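Local coordinates for protein TetR-like transcriptional regulator (Rhodococcus, PDB 3F1B) that probably binds regulatory DNA through an N-terminal helix-turn-helix domain and regulates transcription, as other members of the TetR family do, at residues Q18-A23 with D59-A64; D38-K43 with P49-Y54. All coordinates share one frame; numbering follows the deposited sequence.

Interaction 1: residues Q18-A23 with D59-A64; sequences QMLDAA and DELFAA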
loop_
_atom_site.group_PDB
_atom_site.type_symbol
_atom_site.label_atom_id
_atom_site.label_comp_id
_atom_site.label_asym_id
_atom_site.label_seq_id
_atom_site.Cartn_x
_atom_site.Cartn_y
_atom_site.Cartn_z
ATOM N N GLN A 18 -12.885 -20.978 -13.435
ATOM C CA GLN A 18 -12.978 -20.131 -14.617
ATOM C C GLN A 18 -13.523 -18.744 -14.297
ATOM O O GLN A 18 -13.076 -17.745 -14.888
ATOM C CB GLN A 18 -13.852 -20.776 -15.648
ATOM C CG GLN A 18 -13.162 -21.790 -16.460
ATOM C CD GLN A 18 -14.104 -22.406 -17.465
ATOM O OE1 GLN A 18 -15.181 -21.856 -17.744
ATOM N NE2 GLN A 18 -13.724 -23.557 -18.008
HETATM N N MSE A 19 -14.473 -18.680 -13.363
HETATM C CA MSE A 19 -15.102 -17.416 -12.968
HETATM C C MSE A 19 -14.156 -16.571 -12.138
HETATM O O MSE A 19 -14.163 -15.368 -12.240
HETATM C CB MSE A 19 -16.352 -17.678 -12.133
HETATM C CG MSE A 19 -17.584 -17.939 -12.944
HETATM SE SE MSE A 19 -19.100 -18.622 -11.897
HETATM C CE MSE A 19 -20.483 -18.220 -13.200
ATOM N N LEU A 20 -13.377 -17.206 -11.287
ATOM C CA LEU A 20 -12.458 -16.513 -10.422
ATOM C C LEU A 20 -11.226 -15.994 -11.185
ATOM O O LEU A 20 -10.742 -14.879 -10.925
ATOM C CB LEU A 20 -12.112 -17.387 -9.201
ATOM C CG LEU A 20 -13.272 -17.615 -8.183
ATOM C CD1 LEU A 20 -12.966 -18.729 -7.207
ATOM C CD2 LEU A 20 -13.696 -16.398 -7.383
ATOM N N ASP A 21 -10.760 -16.763 -12.169
ATOM C CA ASP A 21 -9.660 -16.316 -13.031
ATOM C C ASP A 21 -10.025 -15.067 -13.811
ATOM O O ASP A 21 -9.201 -14.176 -14.040
ATOM C CB ASP A 21 -9.308 -17.406 -14.044
ATOM C CG ASP A 21 -8.620 -18.581 -13.416
ATOM O OD1 ASP A 21 -8.374 -19.571 -14.114
ATOM O OD2 ASP A 21 -8.316 -18.526 -12.211
ATOM N N ALA A 22 -11.264 -15.028 -14.264
ATOM C CA ALA A 22 -11.750 -13.912 -15.064
ATOM C C ALA A 22 -12.004 -12.670 -14.198
ATOM O O ALA A 22 -11.879 -11.544 -14.670
ATOM C CB ALA A 22 -13.027 -14.322 -15.759
ATOM N N ALA A 23 -12.393 -12.897 -12.940
ATOM C CA ALA A 23 -12.681 -11.829 -11.990
ATOM C C ALA A 23 -11.366 -11.205 -11.626
ATOM O O ALA A 23 -11.289 -9.980 -11.466
ATOM C CB ALA A 23 -13.338 -12.379 -10.746
ATOM N N ASP A 59 -19.152 -7.575 -4.950
ATOM C CA ASP A 59 -18.222 -7.612 -3.832
ATOM C C ASP A 59 -18.119 -8.988 -3.204
ATOM O O ASP A 59 -17.060 -9.348 -2.720
ATOM C CB ASP A 59 -18.552 -6.538 -2.786
ATOM C CG ASP A 59 -20.040 -6.438 -2.497
ATOM O OD1 ASP A 59 -20.418 -5.729 -1.525
ATOM O OD2 ASP A 59 -20.835 -7.059 -3.255
ATOM N N GLU A 60 -19.205 -9.755 -3.257
ATOM C CA GLU A 60 -19.189 -11.150 -2.866
ATOM C C GLU A 60 -18.218 -11.963 -3.747
ATOM O O GLU A 60 -17.454 -12.797 -3.250
ATOM C CB GLU A 60 -20.598 -11.723 -2.949
ATOM C CG GLU A 60 -20.721 -13.185 -2.526
ATOM C CD GLU A 60 -21.056 -13.342 -1.058
ATOM O OE1 GLU A 60 -22.220 -13.050 -0.708
ATOM O OE2 GLU A 60 -20.179 -13.751 -0.248
ATOM N N LEU A 61 -18.237 -11.688 -5.046
ATOM C CA LEU A 61 -17.289 -12.248 -5.985
ATOM C C LEU A 61 -15.875 -11.770 -5.671
ATOM O O LEU A 61 -14.899 -12.520 -5.759
ATOM C CB LEU A 61 -17.664 -11.811 -7.403
ATOM C CG LEU A 61 -17.308 -12.784 -8.524
ATOM C CD1 LEU A 61 -17.376 -12.120 -9.879
ATOM C CD2 LEU A 61 -15.975 -13.463 -8.308
ATOM N N PHE A 62 -15.787 -10.492 -5.299
ATOM C CA PHE A 62 -14.530 -9.866 -4.939
ATOM C C PHE A 62 -13.956 -10.501 -3.707
ATOM O O PHE A 62 -12.775 -10.685 -3.631
ATOM C CB PHE A 62 -14.684 -8.370 -4.662
ATOM C CG PHE A 62 -13.378 -7.700 -4.458
ATOM C CD1 PHE A 62 -12.497 -7.541 -5.526
ATOM C CD2 PHE A 62 -12.984 -7.291 -3.213
ATOM C CE1 PHE A 62 -11.255 -6.939 -5.365
ATOM C CE2 PHE A 62 -11.738 -6.674 -3.028
ATOM C CZ PHE A 62 -10.869 -6.501 -4.112
ATOM N N ALA A 63 -14.785 -10.825 -2.735
ATOM C CA ALA A 63 -14.282 -11.527 -1.562
ATOM C C ALA A 63 -13.876 -12.988 -1.920
ATOM O O ALA A 63 -12.895 -13.500 -1.387
ATOM C CB ALA A 63 -15.353 -11.505 -0.448
ATOM N N ALA A 64 -14.622 -13.666 -2.805
ATOM C CA ALA A 64 -14.238 -15.069 -3.166
ATOM C C ALA A 64 -12.853 -15.058 -3.830
ATOM O O ALA A 64 -11.922 -15.734 -3.440
ATOM C CB ALA A 64 -15.258 -15.707 -4.075
#

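Interaction 2: residues D38-K43 with P49-Y54; sequences DAIAAK and PMLYLY. With SO4 (sulfate ion), chain C.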
loop_
_atom_site.group_PDB
_atom_site.type_symbol
_atom_site.label_atom_id
_atom_site.label_comp_id
_atom_site.label_asym_id
_atom_site.label_seq_id
_atom_site.Cartn_x
_atom_site.Cartn_y
_atom_site.Cartn_z
ATOM N N ASP A 38 -20.841 -7.305 -15.584
ATOM C CA ASP A 38 -20.848 -7.329 -17.022
ATOM C C ASP A 38 -19.527 -7.815 -17.580
ATOM O O ASP A 38 -19.459 -8.814 -18.291
ATOM C CB ASP A 38 -21.039 -5.903 -17.537
ATOM C CG ASP A 38 -22.474 -5.593 -17.946
ATOM O OD1 ASP A 38 -23.291 -6.525 -18.180
ATOM O OD2 ASP A 38 -22.775 -4.380 -18.065
ATOM N N ALA A 39 -18.479 -7.067 -17.280
ATOM C CA ALA A 39 -17.173 -7.313 -17.848
ATOM C C ALA A 39 -16.612 -8.656 -17.375
ATOM O O ALA A 39 -16.060 -9.414 -18.176
ATOM C CB ALA A 39 -16.252 -6.176 -17.502
ATOM N N ILE A 40 -16.779 -8.974 -16.092
ATOM C CA ILE A 40 -16.371 -10.301 -15.597
ATOM C C ILE A 40 -17.074 -11.435 -16.355
ATOM O O ILE A 40 -16.397 -12.358 -16.808
ATOM C CB ILE A 40 -16.567 -10.498 -14.073
ATOM C CG1 ILE A 40 -15.638 -9.580 -13.269
ATOM C CG2 ILE A 40 -16.289 -11.941 -13.700
ATOM C CD1 ILE A 40 -16.089 -9.374 -11.805
ATOM N N ALA A 41 -18.419 -11.372 -16.463
ATOM C CA ALA A 41 -19.238 -12.398 -17.209
ATOM C C ALA A 41 -18.756 -12.624 -18.640
ATOM O O ALA A 41 -18.598 -13.771 -19.055
ATOM C CB ALA A 41 -20.727 -12.061 -17.208
ATOM N N ALA A 42 -18.514 -11.542 -19.385
ATOM C CA ALA A 42 -17.880 -11.662 -20.725
ATOM C C ALA A 42 -16.523 -12.393 -20.699
ATOM O O ALA A 42 -16.299 -13.290 -21.527
ATOM C CB ALA A 42 -17.738 -10.305 -21.396
ATOM N N LYS A 43 -15.651 -12.018 -19.751
ATOM C CA LYS A 43 -14.298 -12.615 -19.602
ATOM C C LYS A 43 -14.311 -14.118 -19.323
ATOM O O LYS A 43 -13.516 -14.889 -19.868
ATOM C CB LYS A 43 -13.493 -11.895 -18.504
ATOM C CG LYS A 43 -12.748 -10.655 -18.993
ATOM C CD LYS A 43 -11.287 -10.941 -19.439
ATOM C CE LYS A 43 -10.825 -9.918 -20.475
ATOM N NZ LYS A 43 -9.344 -9.754 -20.484
ATOM N N PRO A 49 -26.604 -13.774 -15.838
ATOM C CA PRO A 49 -27.452 -14.530 -14.923
ATOM C C PRO A 49 -26.719 -15.694 -14.239
ATOM O O PRO A 49 -26.939 -15.925 -13.037
ATOM C CB PRO A 49 -28.582 -15.064 -15.828
ATOM C CG PRO A 49 -28.647 -14.131 -16.994
ATOM C CD PRO A 49 -27.327 -13.369 -17.063
HETATM N N MSE A 50 -25.882 -16.411 -14.994
HETATM C CA MSE A 50 -25.064 -17.496 -14.467
HETATM C C MSE A 50 -24.188 -17.051 -13.320
HETATM O O MSE A 50 -24.248 -17.635 -12.230
HETATM C CB MSE A 50 -24.166 -18.046 -15.551
HETATM C CG MSE A 50 -24.656 -19.325 -16.155
HETATM SE SE MSE A 50 -24.351 -20.721 -14.829
HETATM C CE MSE A 50 -22.396 -20.844 -15.040
ATOM N N LEU A 51 -23.375 -16.020 -13.571
ATOM C CA LEU A 51 -22.503 -15.436 -12.555
ATOM C C LEU A 51 -23.251 -15.157 -11.224
ATOM O O LEU A 51 -22.794 -15.533 -10.142
ATOM C CB LEU A 51 -21.902 -14.133 -13.093
ATOM C CG LEU A 51 -20.407 -13.873 -13.099
ATOM C CD1 LEU A 51 -20.167 -12.397 -13.020
ATOM C CD2 LEU A 51 -19.650 -14.559 -12.010
ATOM N N TYR A 52 -24.404 -14.501 -11.315
ATOM C CA TYR A 52 -25.178 -14.160 -10.115
ATOM C C TYR A 52 -25.700 -15.361 -9.356
ATOM O O TYR A 52 -25.914 -15.278 -8.141
ATOM C CB TYR A 52 -26.340 -13.248 -10.474
ATOM C CG TYR A 52 -25.916 -11.833 -10.637
ATOM C CD1 TYR A 52 -25.563 -11.350 -11.867
ATOM C CD2 TYR A 52 -25.833 -10.987 -9.545
ATOM C CE1 TYR A 52 -25.140 -10.045 -12.015
ATOM C CE2 TYR A 52 -25.425 -9.674 -9.674
ATOM C CZ TYR A 52 -25.085 -9.199 -10.914
ATOM O OH TYR A 52 -24.678 -7.884 -11.081
ATOM N N LEU A 53 -25.923 -16.468 -10.061
ATOM C CA LEU A 53 -26.285 -17.719 -9.382
ATOM C C LEU A 53 -25.107 -18.330 -8.587
ATOM O O LEU A 53 -25.319 -19.219 -7.779
ATOM C CB LEU A 53 -26.933 -18.763 -10.341
ATOM C CG LEU A 53 -28.250 -18.446 -11.060
ATOM C CD1 LEU A 53 -28.599 -19.531 -12.024
ATOM C CD2 LEU A 53 -29.372 -18.264 -10.064
ATOM N N TYR A 54 -23.883 -17.852 -8.819
ATOM C CA TYR A 54 -22.736 -18.300 -8.036
ATOM C C TYR A 54 -22.342 -17.218 -7.073
ATOM O O TYR A 54 -22.022 -17.515 -5.919
ATOM C CB TYR A 54 -21.516 -18.718 -8.883
ATOM C CG TYR A 54 -21.724 -20.007 -9.599
ATOM C CD1 TYR A 54 -21.255 -21.221 -9.077
ATOM C CD2 TYR A 54 -22.451 -20.034 -10.801
ATOM C CE1 TYR A 54 -21.500 -22.447 -9.769
ATOM C CE2 TYR A 54 -22.717 -21.237 -11.493
ATOM C CZ TYR A 54 -22.235 -22.427 -10.993
ATOM O OH TYR A 54 -22.512 -23.563 -11.735
HETATM S S SO4 C . -22.742 -4.623 -13.188
HETATM O O1 SO4 C . -22.185 -5.095 -14.451
HETATM O O2 SO4 C . -23.952 -5.424 -12.963
HETATM O O3 SO4 C . -21.780 -4.788 -12.093
HETATM O O4 SO4 C . -23.094 -3.210 -13.284
#

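Interaction 1: residues Q18-A23 with D59-A64
Leu-61 meets Leu-20 and Ala-23 where helix 58-77 crosses helix 12-30, a worked example of how two helices set almost at right angles can pack through a few small or branched apolar groups. Their short segments cross at -98°, with axes 10.1 Å apart at closest approach. At the start of the second segment, Ser-57 OG bonds to Asp-59 OD2 and to Glu-60 N near the beginning of helix 58-77. The contact proper begins at Leu-61, whose isobutyl group slides past that of Leu-20 in the opposite direction. Leu-61 CD2 does most of the touching: it lies 3.8 Å from Leu-20 CD2 and, equally near, 3.8 Å from Ala-23 CB, so one methyl touches both a leucine branch and, one turn further along helix 12-30, an alanine. Leu-61 CD1 also reaches Ala-23 CB, at 4.1 Å. The CB of Phe-62 points away from segment 18-23, and its ring instead makes edge-to-face contacts with those of Phe-27 and Phe-32. One turn after Glu-60 comes Ala-64, whose CB projects toward the other helix and rests 3.7 Å from Leu-20 CD2. That methyl of Leu-20 therefore touches both Leu-61 and Ala-64, carried there by a chi1 of -69° that puts CG beside the backbone N and anti to the carbonyl carbon. Tyr-55, from the loop before helix 58-77, packs on Leu-20, Leu-61 and Ala-64 alike, extending the apolar patch, while Asp-21 forms a salt bridge with Arg-68 further along helix 58-77. This is part of the core of the TetR-type DNA-binding domain. With no hydrogen bond between the two segments, their direct attachment is made by methyl-to-methyl packing, so the fit between them depends on the shapes of apolar groups.

Interaction 2: residues D38-K43 with P49-Y54
Ile-40 takes a chi1 of -66°, which sets CG2 anti to its backbone N and presents that methyl to Leu-51, which holds an off-staggered chi1 of -127° while its CD1 lies against Ile-40 and Ala-41. The two side chains of Ile-40 and Leu-51 cross at about a right angle. Leu-51 CD1 is the meeting point: it lies 4.0 Å from Ile-40 CG2 and 4.2 Å from Ala-41 CB, and it also approaches the backbone N of Ala-41. A single leucine methyl thus rests against two successive residues of the other helix, illustrating how a short helical pair can share a small core. Helices 37-43 and 48-54 belong to the predicted helix-turn-helix motif, in which, as in TetR relatives, the second helix probably reads the DNA. Leu-61 of helix 58-77 lies against Leu-51. At the margin of the pair a sulfate, probably from the crystallisation liquor, accepts a fairly straight bond from Asp-38 N to its O1, 2.8 Å long at 165°. Met-37 N also binds the ion, while Tyr-52 OH adds a weak bond of 3.2 Å to sulfate O2, which sits at the edge of the tyrosine ring and near its plane. Asp-38 OD1 makes a salt bridge with Lys-48.

From the N terminus, helix 12-30 supplies the first half of interaction 1 and leads into helix 37-43, where interaction 2 begins. The chain then turns and returns with helix 48-54, closing the short loop of interaction 2; helix 58-77 follows and closes the longer one at 59-64. The smaller closure therefore lies wholly within the larger. Their centres are 9 Å apart, and side chains join them: Leu-61 CD1 packs 3.6 Å from Ile-40 CD1, while CE of selenomethionine Met-19 reaches Leu-51 and Tyr-54. Together they tie the helix-turn-helix pair to the two helices flanking it in sequence, forming what is probably the DNA-binding domain.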